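PDB 6D1P: glycosyl hydrolases family 2, sugar binding domain protein from Bacteroides uniformis str. 3978 T3 ii, which probably hydrolyses the O-glycosidic bonds of beta-glucuronides, as a family 2 glycosyl hydrolase of a human gut bacterium. Local coordinates for residues Thr125-His130 / Ala139-Ala144; Glu385-Cys390 / Gly448-Leu453; Ile731-Glu736 / Ala807-Ser812; Ile784-Asn787 / Pro792-Val795. All blocks are in the same frame, centred on the assembly; numbering follows the deposited sequence.

Interaction 1: residues Thr125-His130 / Ala139-Ala144; sequences TRIASH and ADITEA
Ile127 and Ala128 of strand 125-131 pack on Ala139, Ile141 and Ala144, and each branch of Ile127 has its own apolar partner. With CG1 lying anti to the carbonyl carbon (chi1 -53°), CD1 swings to the start of helix 142-149 and rests on Ala144 CB at 3.6 Å. CG2 takes the other direction, lying 3.8 Å from Ala139 CB and 4.0 Å from Ile141 CG2, the latter at a slant. Beside it, Ala128 CB and Ala139 CB meet at 3.6 Å, methyl against methyl. Replacing Ile127 by an alanine removes both branches and would probably leave Ala144 CB without its apolar mate and open a gap beside Ala139 and Ile141.

A second kind of contact sets a methyl group against a polar atom: Ile127 CG2 lies 3.4 Å from Asp140 O. Ile127 and Ala128 both direct their CB atoms at the other segment and both bond through the backbone to Val120, as in a classic beta bulge.

The polar bonds stay within segment 139-144 and its own surroundings. Asp140 OD1 accepts from Thr142 N, which closes an Asx turn, and also from Thr142 OG1 at 2.8 Å, while OD2 forms a salt bridge with Arg106. This fixes the turn in which Ile141 holds the N-cap position.

Strand 125-131 borders the six-stranded sheet of the sugar-binding domain and strand 137-140 the four-stranded one, so the two edges of this beta sandwich are joined by apolar side chains, while hydrogen bonds and charge shape the turn beside them.

Interaction 2: residues Glu385-Cys390 / Gly448-Leu453; sequences EEIPWC and GELHDL
Leu450 reaches out of helix 440-457 to Ile387 and Trp389, which lie just beyond strand 382-386. Its CB points at that segment, and CG, anti to the carbonyl carbon (chi1 -73°), carries the side chain onward to 5.0 Å from Ile387 CD1. There the chain forks. CD1 continues almost straight (chi2 177°) and does all of the close touching: it lies 3.7 Å from Trp389 CE3 and 3.9 Å from Trp389 CZ3, at the six-membered ring of the indole and oblique to it. The same methyl group meets Ile387 CD1 at 4.0 Å, and so sits between the indole and the isoleucine tip. The other branch, Leu450 CD2, stays further back, 4.8 Å from Ile387 CD1.

The contact belongs to the TIM barrel. Strand 382-386 runs parallel to strand 420-432 in the barrel wall, helix 440-457 follows the latter in the outer layer, and helix 397-414 joins the two strands in sequence, with its Leu407 touching both Ile387 and Leu450.

Trp389 is turned towards the helix with CG anti to its own backbone nitrogen (chi1 -168°). The residue is the centre of an inverse gamma turn. Its NE1 bonds to Gly393 O, its backbone oxygen accepts from Asn429 ND2, and its ring meets that of Phe446 edge-to-face, so the indole is anchored both by a polar bond and by an aromatic neighbour. A bound potassium ion lies about 10 Å from the Trp389 side chain.

Interaction 3: residues Ile731-Glu736 / Ala807-Ser812; sequences ILVQAE and ALISVS
Ile731 and Val733 meet Ile809 and Val811 through aliphatic branches alone; no ring, amide or other flat group takes part, so methyl groups do the work that faces and edges would do elsewhere. The tightest approach is tip to tip, with Ile731 CD1 lying 3.6 Å from Val811 CG1. The second branch of Val811, CG2, is met at a slant by Val733 CG2 at 4.2 Å. Val733 thereby serves two partners: its CG1, anti to the backbone nitrogen (chi1 164°), turns instead to Ile809 CG2 at 4.3 Å. Val811 is likewise shared, one methyl for Ile731 and one for Val733.

Leu721 of strand 718-723 touches both Val733 and Ile809, and Val795 lies against Ile809, extending the apolar layer. On the other face of strand 807-811, Leu808 packs on Val794 of the second subunit.

The short strand segments run nearly antiparallel, at 156°, with their axes 9.6 Å apart at closest approach. That spacing is too wide for backbone pairing and belongs to strands of two different sheets, whose inner faces pack together as in a two-layer beta sandwich.

Interaction 4: residues Ile784-Asn787 / Pro792-Val795; sequences IRVN and PVVV
Val786 puts one methyl on each of two valines of strand 793-799. Its CG1 lies 4.3 Å from Val793 CG2, and its CG2 lies 4.2 Å from Val795 CG2. The side chains of Val786 and Val795 lie alongside one another, running opposite ways. In both of them CG1 is anti to the backbone nitrogen (chi1 -171° in Val786, 173° in Val795), which leaves CG2 anti to the carbonyl carbon and turns the two CG2 methyls to each other.

The next shell is apolar too: Val733 and Leu762 touch Val786, and Cys756 touches Val793. Further out, hydrogen bonds set the strands in place. Val786 is paired with Ile731 through the backbone, and Val794 N donates to the side-chain OG1 of Thr757. The chain between the segments passes from one sheet to the other, and the peptide bond before Pro792 is cis. The side chain of Val794 belongs to the opposite face of its strand.

With branched aliphatic groups on both sides, the contact rests on shape and on exclusion of water; directional bonding lies outside it, chiefly in the backbone pairing within each sheet.

Along the chain, interactions 1, 2 and 3 follow in series, while interaction 4 falls between the two segments of interaction 3. Interaction 1 belongs to the sugar-binding domain and interaction 2 to the TIM barrel; their centres are 29 Å apart and their nearest atoms about 10 Å. Interactions 3 and 4 lie across the chain's centre from interaction 2, with centres 51 and 49 Å from that of interaction 2. Centred only 7 Å from each other, they share one C-terminal sandwich: strands 730-738 and 781-787 are neighbours in one sheet, 793-799 and 807-811 in the other. Their apolar layers are thus continuous, and the outer face of the second sheet meets the partner subunit.

Interaction 1: residues Thr125-His130 / Ala139-Ala144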
loop_
_atom_site.group_PDB
_atom_site.type_symbol
_atom_site.label_atom_id
_atom_site.label_comp_id
_atom_site.label_asym_id
_atom_site.label_seq_id
_atom_site.Cartn_x
_atom_site.Cartn_y
_atom_site.Cartn_z
ATOM N N THR A 125 4.125 -7.565 25.870
ATOM C CA THR A 125 3.528 -6.681 26.857
ATOM C C THR A 125 3.590 -5.251 26.336
ATOM O O THR A 125 4.677 -4.751 26.022
ATOM C CB THR A 125 4.269 -6.800 28.188
ATOM O OG1 THR A 125 4.299 -8.173 28.590
ATOM C CG2 THR A 125 3.572 -5.973 29.264
ATOM N N ARG A 126 2.437 -4.590 26.250
ATOM C CA ARG A 126 2.434 -3.190 25.846
ATOM C C ARG A 126 2.900 -2.314 27.000
ATOM O O ARG A 126 2.472 -2.495 28.142
ATOM C CB ARG A 126 1.046 -2.760 25.384
ATOM C CG ARG A 126 0.950 -1.267 25.149
ATOM C CD ARG A 126 0.268 -0.905 23.840
ATOM N NE ARG A 126 -1.135 -1.267 23.820
ATOM C CZ ARG A 126 -2.084 -0.626 24.488
ATOM N NH1 ARG A 126 -3.343 -1.050 24.407
ATOM N NH2 ARG A 126 -1.780 0.423 25.247
ATOM N N ILE A 127 3.781 -1.369 26.699
ATOM C CA ILE A 127 4.411 -0.519 27.707
ATOM C C ILE A 127 3.709 0.822 27.820
ATOM O O ILE A 127 3.344 1.260 28.911
ATOM C CB ILE A 127 5.905 -0.318 27.363
ATOM C CG1 ILE A 127 6.608 -1.667 27.149
ATOM C CG2 ILE A 127 6.588 0.591 28.407
ATOM C CD1 ILE A 127 6.329 -2.702 28.248
ATOM N N ALA A 128 3.536 1.488 26.685
ATOM C CA ALA A 128 3.157 2.888 26.610
ATOM C C ALA A 128 2.573 3.136 25.232
ATOM O O ALA A 128 2.800 2.372 24.286
ATOM C CB ALA A 128 4.350 3.808 26.846
ATOM N N SER A 129 1.808 4.211 25.131
ATOM C CA SER A 129 1.258 4.610 23.853
ATOM C C SER A 129 1.235 6.128 23.814
ATOM O O SER A 129 1.260 6.791 24.851
ATOM C CB SER A 129 -0.131 4.003 23.620
ATOM O OG SER A 129 -0.923 4.121 24.777
ATOM N N HIS A 130 1.235 6.671 22.600
ATOM C CA HIS A 130 1.330 8.104 22.394
ATOM C C HIS A 130 0.466 8.495 21.209
ATOM O O HIS A 130 0.366 7.743 20.233
ATOM C CB HIS A 130 2.776 8.549 22.148
ATOM C CG HIS A 130 2.943 10.037 22.129
ATOM N ND1 HIS A 130 2.874 10.805 23.270
ATOM C CD2 HIS A 130 3.149 10.900 21.107
ATOM C CE1 HIS A 130 3.034 12.077 22.953
ATOM N NE2 HIS A 130 3.203 12.161 21.648
ATOM N N ALA A 139 8.937 5.824 27.159
ATOM C CA ALA A 139 8.313 4.604 27.659
ATOM C C ALA A 139 9.276 3.950 28.636
ATOM O O ALA A 139 10.417 3.638 28.271
ATOM C CB ALA A 139 7.968 3.642 26.516
ATOM N N ASP A 140 8.822 3.745 29.868
ATOM C CA ASP A 140 9.653 3.167 30.917
ATOM C C ASP A 140 9.531 1.649 30.836
ATOM O O ASP A 140 8.505 1.079 31.219
ATOM C CB ASP A 140 9.229 3.700 32.287
ATOM C CG ASP A 140 10.280 3.455 33.365
ATOM O OD1 ASP A 140 10.734 2.299 33.496
ATOM O OD2 ASP A 140 10.656 4.425 34.077
ATOM N N ILE A 141 10.574 0.988 30.337
ATOM C CA ILE A 141 10.508 -0.454 30.120
ATOM C C ILE A 141 11.151 -1.232 31.260
ATOM O O ILE A 141 11.340 -2.450 31.148
ATOM C CB ILE A 141 11.141 -0.834 28.779
ATOM C CG1 ILE A 141 12.633 -0.528 28.810
ATOM C CG2 ILE A 141 10.459 -0.084 27.645
ATOM C CD1 ILE A 141 13.342 -0.964 27.575
ATOM N N THR A 142 11.445 -0.560 32.375
ATOM C CA THR A 142 12.262 -1.143 33.437
ATOM C C THR A 142 11.634 -2.417 33.994
ATOM O O THR A 142 12.291 -3.461 34.080
ATOM C CB THR A 142 12.476 -0.103 34.545
ATOM O OG1 THR A 142 13.181 1.023 34.009
ATOM C CG2 THR A 142 13.278 -0.684 35.690
ATOM N N GLU A 143 10.360 -2.354 34.367
ATOM C CA GLU A 143 9.740 -3.511 34.996
ATOM C C GLU A 143 9.494 -4.639 34.002
ATOM O O GLU A 143 9.588 -5.815 34.369
ATOM C CB GLU A 143 8.445 -3.096 35.700
ATOM C CG GLU A 143 8.699 -2.624 37.125
ATOM C CD GLU A 143 9.705 -3.526 37.849
ATOM O OE1 GLU A 143 10.897 -3.139 37.969
ATOM O OE2 GLU A 143 9.302 -4.637 38.277
ATOM N N ALA A 144 9.205 -4.309 32.742
ATOM C CA ALA A 144 8.943 -5.358 31.763
ATOM C C ALA A 144 10.223 -6.074 31.355
ATOM O O ALA A 144 10.194 -7.285 31.081
ATOM C CB ALA A 144 8.240 -4.775 30.540
#

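Interaction 2: residues Glu385-Cys390 / Gly448-Leu453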
loop_
_atom_site.group_PDB
_atom_site.type_symbol
_atom_site.label_atom_id
_atom_site.label_comp_id
_atom_site.label_asym_id
_atom_site.label_seq_id
_atom_site.Cartn_x
_atom_site.Cartn_y
_atom_site.Cartn_z
ATOM N N GLU A 385 7.324 28.729 17.244
ATOM C CA GLU A 385 6.941 27.324 17.183
ATOM C C GLU A 385 5.504 27.204 17.675
ATOM O O GLU A 385 5.150 27.803 18.699
ATOM C CB GLU A 385 7.891 26.464 18.032
ATOM C CG GLU A 385 8.017 25.017 17.576
ATOM C CD GLU A 385 8.893 24.175 18.502
ATOM O OE1 GLU A 385 9.403 23.120 18.052
ATOM O OE2 GLU A 385 9.066 24.558 19.690
ATOM N N GLU A 386 4.677 26.455 16.944
ATOM C CA GLU A 386 3.243 26.350 17.215
ATOM C C GLU A 386 2.818 24.893 17.328
ATOM O O GLU A 386 3.513 23.983 16.854
ATOM C CB GLU A 386 2.394 27.014 16.116
ATOM C CG GLU A 386 2.421 26.307 14.761
ATOM C CD GLU A 386 1.948 27.204 13.627
ATOM O OE1 GLU A 386 2.240 28.438 13.666
ATOM O OE2 GLU A 386 1.312 26.682 12.682
ATOM N N ILE A 387 1.646 24.684 17.932
ATOM C CA ILE A 387 1.013 23.362 17.975
ATOM C C ILE A 387 0.247 23.089 16.687
ATOM O O ILE A 387 -0.185 24.031 16.005
ATOM C CB ILE A 387 0.069 23.213 19.176
ATOM C CG1 ILE A 387 -0.949 24.364 19.231
ATOM C CG2 ILE A 387 0.861 23.042 20.452
ATOM C CD1 ILE A 387 -2.202 23.999 20.040
ATOM N N PRO A 388 0.030 21.811 16.329
ATOM C CA PRO A 388 -0.583 21.517 15.028
ATOM C C PRO A 388 -2.107 21.590 15.032
ATOM O O PRO A 388 -2.769 20.766 14.384
ATOM C CB PRO A 388 -0.067 20.100 14.710
ATOM C CG PRO A 388 0.325 19.512 16.001
ATOM C CD PRO A 388 0.506 20.591 17.013
ATOM N N TRP A 389 -2.680 22.568 15.744
ATOM C CA TRP A 389 -4.093 22.909 15.558
ATOM C C TRP A 389 -4.186 23.693 14.249
ATOM O O TRP A 389 -4.164 24.925 14.205
ATOM C CB TRP A 389 -4.642 23.696 16.742
ATOM C CG TRP A 389 -6.133 23.808 16.693
ATOM C CD1 TRP A 389 -6.982 23.031 15.965
ATOM C CD2 TRP A 389 -6.955 24.759 17.381
ATOM N NE1 TRP A 389 -8.274 23.429 16.156
ATOM C CE2 TRP A 389 -8.288 24.488 17.025
ATOM C CE3 TRP A 389 -6.692 25.807 18.264
ATOM C CZ2 TRP A 389 -9.364 25.227 17.524
ATOM C CZ3 TRP A 389 -7.754 26.544 18.758
ATOM C CH2 TRP A 389 -9.079 26.250 18.385
ATOM N N CYS A 390 -4.280 22.949 13.154
ATOM C CA CYS A 390 -4.066 23.483 11.813
ATOM C C CYS A 390 -5.214 23.021 10.920
ATOM O O CYS A 390 -5.214 21.877 10.455
ATOM C CB CYS A 390 -2.706 23.030 11.288
ATOM S SG CYS A 390 -2.267 23.560 9.634
ATOM N N GLY A 448 -9.158 30.808 23.480
ATOM C CA GLY A 448 -8.885 31.597 24.672
ATOM C C GLY A 448 -8.375 30.755 25.818
ATOM O O GLY A 448 -7.537 31.207 26.598
ATOM N N GLU A 449 -8.867 29.517 25.937
ATOM C CA GLU A 449 -8.323 28.602 26.937
ATOM C C GLU A 449 -6.850 28.305 26.666
ATOM O O GLU A 449 -6.033 28.257 27.594
ATOM C CB GLU A 449 -9.129 27.298 26.963
ATOM C CG GLU A 449 -8.535 26.235 27.897
ATOM C CD GLU A 449 -9.239 24.869 27.850
ATOM O OE1 GLU A 449 -10.371 24.754 27.322
ATOM O OE2 GLU A 449 -8.647 23.902 28.370
ATOM N N LEU A 450 -6.504 28.078 25.392
ATOM C CA LEU A 450 -5.122 27.772 25.032
ATOM C C LEU A 450 -4.216 28.968 25.281
ATOM O O LEU A 450 -3.115 28.808 25.809
ATOM C CB LEU A 450 -5.029 27.318 23.568
ATOM C CG LEU A 450 -5.556 25.908 23.246
ATOM C CD1 LEU A 450 -5.480 25.610 21.731
ATOM C CD2 LEU A 450 -4.804 24.832 24.029
ATOM N N HIS A 451 -4.668 30.174 24.940
ATOM C CA HIS A 451 -3.855 31.355 25.235
ATOM C C HIS A 451 -3.567 31.473 26.730
ATOM O O HIS A 451 -2.424 31.734 27.130
ATOM C CB HIS A 451 -4.537 32.619 24.720
ATOM C CG HIS A 451 -3.909 33.880 25.224
ATOM N ND1 HIS A 451 -2.820 34.465 24.617
ATOM C CD2 HIS A 451 -4.209 34.656 26.295
ATOM C CE1 HIS A 451 -2.486 35.554 25.285
ATOM N NE2 HIS A 451 -3.317 35.693 26.302
ATOM N N ASP A 452 -4.587 31.259 27.569
ATOM C CA ASP A 452 -4.388 31.347 29.011
ATOM C C ASP A 452 -3.468 30.243 29.505
ATOM O O ASP A 452 -2.669 30.457 30.428
ATOM C CB ASP A 452 -5.730 31.276 29.738
ATOM C CG ASP A 452 -6.596 32.469 29.470
ATOM O OD1 ASP A 452 -6.039 33.541 29.216
ATOM O OD2 ASP A 452 -7.835 32.346 29.501
ATOM N N LEU A 453 -3.576 29.053 28.912
ATOM C CA LEU A 453 -2.719 27.945 29.317
ATOM C C LEU A 453 -1.257 28.261 29.031
ATOM O O LEU A 453 -0.388 28.021 29.875
ATOM C CB LEU A 453 -3.151 26.653 28.608
ATOM C CG LEU A 453 -2.363 25.363 28.854
ATOM C CD1 LEU A 453 -2.245 25.114 30.331
ATOM C CD2 LEU A 453 -3.011 24.130 28.167
#

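Interaction 3: residues Ile731-Glu736 / Ala807-Ser812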
loop_
_atom_site.group_PDB
_atom_site.type_symbol
_atom_site.label_atom_id
_atom_site.label_comp_id
_atom_site.label_asym_id
_atom_site.label_seq_id
_atom_site.Cartn_x
_atom_site.Cartn_y
_atom_site.Cartn_z
ATOM N N ILE A 731 23.750 9.427 -14.679
ATOM C CA ILE A 731 23.621 10.081 -15.965
ATOM C C ILE A 731 22.389 10.972 -15.917
ATOM O O ILE A 731 21.365 10.604 -15.323
ATOM C CB ILE A 731 23.516 9.045 -17.099
ATOM C CG1 ILE A 731 24.846 8.297 -17.254
ATOM C CG2 ILE A 731 23.079 9.713 -18.404
ATOM C CD1 ILE A 731 24.710 6.787 -17.264
ATOM N N LEU A 732 22.498 12.155 -16.504
ATOM C CA LEU A 732 21.373 13.064 -16.624
ATOM C C LEU A 732 20.807 12.937 -18.026
ATOM O O LEU A 732 21.532 13.111 -19.005
ATOM C CB LEU A 732 21.795 14.507 -16.338
ATOM C CG LEU A 732 20.661 15.540 -16.395
ATOM C CD1 LEU A 732 19.551 15.163 -15.396
ATOM C CD2 LEU A 732 21.172 16.967 -16.163
ATOM N N VAL A 733 19.525 12.615 -18.126
ATOM C CA VAL A 733 18.841 12.494 -19.403
ATOM C C VAL A 733 17.893 13.676 -19.536
ATOM O O VAL A 733 17.226 14.058 -18.565
ATOM C CB VAL A 733 18.084 11.150 -19.497
ATOM C CG1 VAL A 733 17.076 11.163 -20.627
ATOM C CG2 VAL A 733 19.062 10.009 -19.681
ATOM N N GLN A 734 17.829 14.252 -20.736
ATOM C CA GLN A 734 17.056 15.459 -20.990
ATOM C C GLN A 734 16.049 15.213 -22.101
ATOM O O GLN A 734 16.398 14.667 -23.155
ATOM C CB GLN A 734 17.977 16.622 -21.371
ATOM C CG GLN A 734 17.219 17.874 -21.766
ATOM C CD GLN A 734 18.139 19.023 -22.161
ATOM O OE1 GLN A 734 18.644 19.765 -21.308
ATOM N NE2 GLN A 734 18.353 19.179 -23.463
ATOM N N ALA A 735 14.804 15.596 -21.861
ATOM C CA ALA A 735 13.788 15.637 -22.902
ATOM C C ALA A 735 13.602 17.079 -23.359
ATOM O O ALA A 735 13.542 17.996 -22.541
ATOM C CB ALA A 735 12.453 15.067 -22.411
ATOM N N GLU A 736 13.504 17.271 -24.667
ATOM C CA GLU A 736 13.344 18.581 -25.272
ATOM C C GLU A 736 12.095 18.564 -26.135
ATOM O O GLU A 736 11.943 17.683 -26.983
ATOM C CB GLU A 736 14.577 18.941 -26.122
ATOM C CG GLU A 736 14.672 20.417 -26.510
ATOM C CD GLU A 736 15.828 20.696 -27.458
ATOM O OE1 GLU A 736 15.937 19.998 -28.488
ATOM O OE2 GLU A 736 16.645 21.600 -27.164
ATOM N N ALA A 807 9.558 9.119 -27.047
ATOM C CA ALA A 807 10.961 9.114 -27.418
ATOM C C ALA A 807 11.724 8.083 -26.587
ATOM O O ALA A 807 11.361 7.806 -25.441
ATOM C CB ALA A 807 11.579 10.510 -27.222
ATOM N N LEU A 808 12.820 7.556 -27.161
ATOM C CA LEU A 808 13.680 6.572 -26.509
ATOM C C LEU A 808 15.144 6.948 -26.664
ATOM O O LEU A 808 15.556 7.477 -27.693
ATOM C CB LEU A 808 13.513 5.162 -27.099
ATOM C CG LEU A 808 12.115 4.561 -27.124
ATOM C CD1 LEU A 808 12.177 3.274 -27.890
ATOM C CD2 LEU A 808 11.619 4.348 -25.697
ATOM N N ILE A 809 15.941 6.594 -25.661
ATOM C CA ILE A 809 17.386 6.728 -25.745
ATOM C C ILE A 809 18.027 5.568 -24.997
ATOM O O ILE A 809 17.585 5.191 -23.908
ATOM C CB ILE A 809 17.844 8.085 -25.185
ATOM C CG1 ILE A 809 19.359 8.263 -25.316
ATOM C CG2 ILE A 809 17.410 8.247 -23.738
ATOM C CD1 ILE A 809 19.802 9.722 -24.988
ATOM N N SER A 810 19.070 4.999 -25.591
ATOM C CA SER A 810 19.859 3.965 -24.945
ATOM C C SER A 810 20.956 4.624 -24.134
ATOM O O SER A 810 21.616 5.552 -24.604
ATOM C CB SER A 810 20.462 3.012 -25.983
ATOM O OG SER A 810 19.478 2.674 -26.949
ATOM N N VAL A 811 21.145 4.147 -22.913
ATOM C CA VAL A 811 22.065 4.756 -21.965
ATOM C C VAL A 811 23.148 3.731 -21.655
ATOM O O VAL A 811 22.882 2.715 -20.999
ATOM C CB VAL A 811 21.336 5.216 -20.694
ATOM C CG1 VAL A 811 22.308 5.749 -19.677
ATOM C CG2 VAL A 811 20.313 6.271 -21.043
ATOM N N SER A 812 24.367 4.000 -22.125
ATOM C CA SER A 812 25.527 3.110 -21.983
ATOM C C SER A 812 25.838 2.700 -20.543
ATOM O O SER A 812 26.542 3.421 -19.823
ATOM C CB SER A 812 26.757 3.793 -22.586
ATOM O OG SER A 812 26.834 5.148 -22.148
#

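Interaction 4: residues Ile784-Asn787 / Pro792-Val795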
loop_
_atom_site.group_PDB
_atom_site.type_symbol
_atom_site.label_atom_id
_atom_site.label_comp_id
_atom_site.label_asym_id
_atom_site.label_seq_id
_atom_site.Cartn_x
_atom_site.Cartn_y
_atom_site.Cartn_z
ATOM N N ILE A 784 15.891 13.936 -15.986
ATOM C CA ILE A 784 15.858 12.974 -14.899
ATOM C C ILE A 784 17.212 12.292 -14.802
ATOM O O ILE A 784 17.859 12.029 -15.818
ATOM C CB ILE A 784 14.717 11.952 -15.102
ATOM C CG1 ILE A 784 14.605 11.032 -13.885
ATOM C CG2 ILE A 784 14.901 11.218 -16.414
ATOM C CD1 ILE A 784 13.265 10.371 -13.740
ATOM N N ARG A 785 17.639 12.013 -13.571
ATOM C CA ARG A 785 18.876 11.279 -13.332
ATOM C C ARG A 785 18.668 9.773 -13.458
ATOM O O ARG A 785 17.613 9.239 -13.091
ATOM C CB ARG A 785 19.424 11.610 -11.945
ATOM C CG ARG A 785 20.200 12.898 -11.914
ATOM C CD ARG A 785 20.330 13.425 -10.511
ATOM N NE ARG A 785 20.753 14.824 -10.530
ATOM C CZ ARG A 785 20.834 15.605 -9.454
ATOM N NH1 ARG A 785 20.524 15.124 -8.256
ATOM N NH2 ARG A 785 21.215 16.871 -9.581
ATOM N N VAL A 786 19.695 9.097 -13.968
ATOM C CA VAL A 786 19.702 7.657 -14.210
ATOM C C VAL A 786 20.889 7.058 -13.468
ATOM O O VAL A 786 21.999 7.588 -13.545
ATOM C CB VAL A 786 19.795 7.340 -15.713
ATOM C CG1 VAL A 786 19.583 5.846 -15.961
ATOM C CG2 VAL A 786 18.781 8.159 -16.487
ATOM N N ASN A 787 20.669 5.961 -12.750
ATOM C CA ASN A 787 21.754 5.409 -11.947
ATOM C C ASN A 787 22.744 4.689 -12.850
ATOM O O ASN A 787 22.349 3.856 -13.670
ATOM C CB ASN A 787 21.236 4.461 -10.866
ATOM C CG ASN A 787 22.336 4.052 -9.898
ATOM O OD1 ASN A 787 23.073 3.108 -10.150
ATOM N ND2 ASN A 787 22.476 4.795 -8.805
ATOM N N PRO A 792 23.741 -0.734 -18.990
ATOM C CA PRO A 792 22.851 -0.125 -19.990
ATOM C C PRO A 792 21.351 -0.372 -19.755
ATOM O O PRO A 792 20.976 -1.444 -19.275
ATOM C CB PRO A 792 23.293 -0.803 -21.290
ATOM C CG PRO A 792 23.666 -2.165 -20.850
ATOM C CD PRO A 792 24.376 -1.956 -19.523
ATOM N N VAL A 793 20.528 0.626 -20.096
ATOM C CA VAL A 793 19.072 0.549 -20.095
ATOM C C VAL A 793 18.558 1.378 -21.268
ATOM O O VAL A 793 19.326 2.013 -21.996
ATOM C CB VAL A 793 18.450 1.064 -18.777
ATOM C CG1 VAL A 793 18.884 0.229 -17.598
ATOM C CG2 VAL A 793 18.836 2.532 -18.558
ATOM N N VAL A 794 17.248 1.392 -21.442
ATOM C CA VAL A 794 16.604 2.293 -22.388
ATOM C C VAL A 794 15.602 3.134 -21.614
ATOM O O VAL A 794 14.724 2.584 -20.934
ATOM C CB VAL A 794 15.914 1.541 -23.531
ATOM C CG1 VAL A 794 15.159 2.525 -24.399
ATOM C CG2 VAL A 794 16.942 0.774 -24.367
ATOM N N VAL A 795 15.742 4.472 -21.707
ATOM C CA VAL A 795 14.825 5.437 -21.099
ATOM C C VAL A 795 13.812 5.917 -22.137
ATOM O O VAL A 795 14.160 6.180 -23.299
ATOM C CB VAL A 795 15.603 6.625 -20.503
ATOM C CG1 VAL A 795 14.643 7.726 -20.020
ATOM C CG2 VAL A 795 16.508 6.141 -19.368
#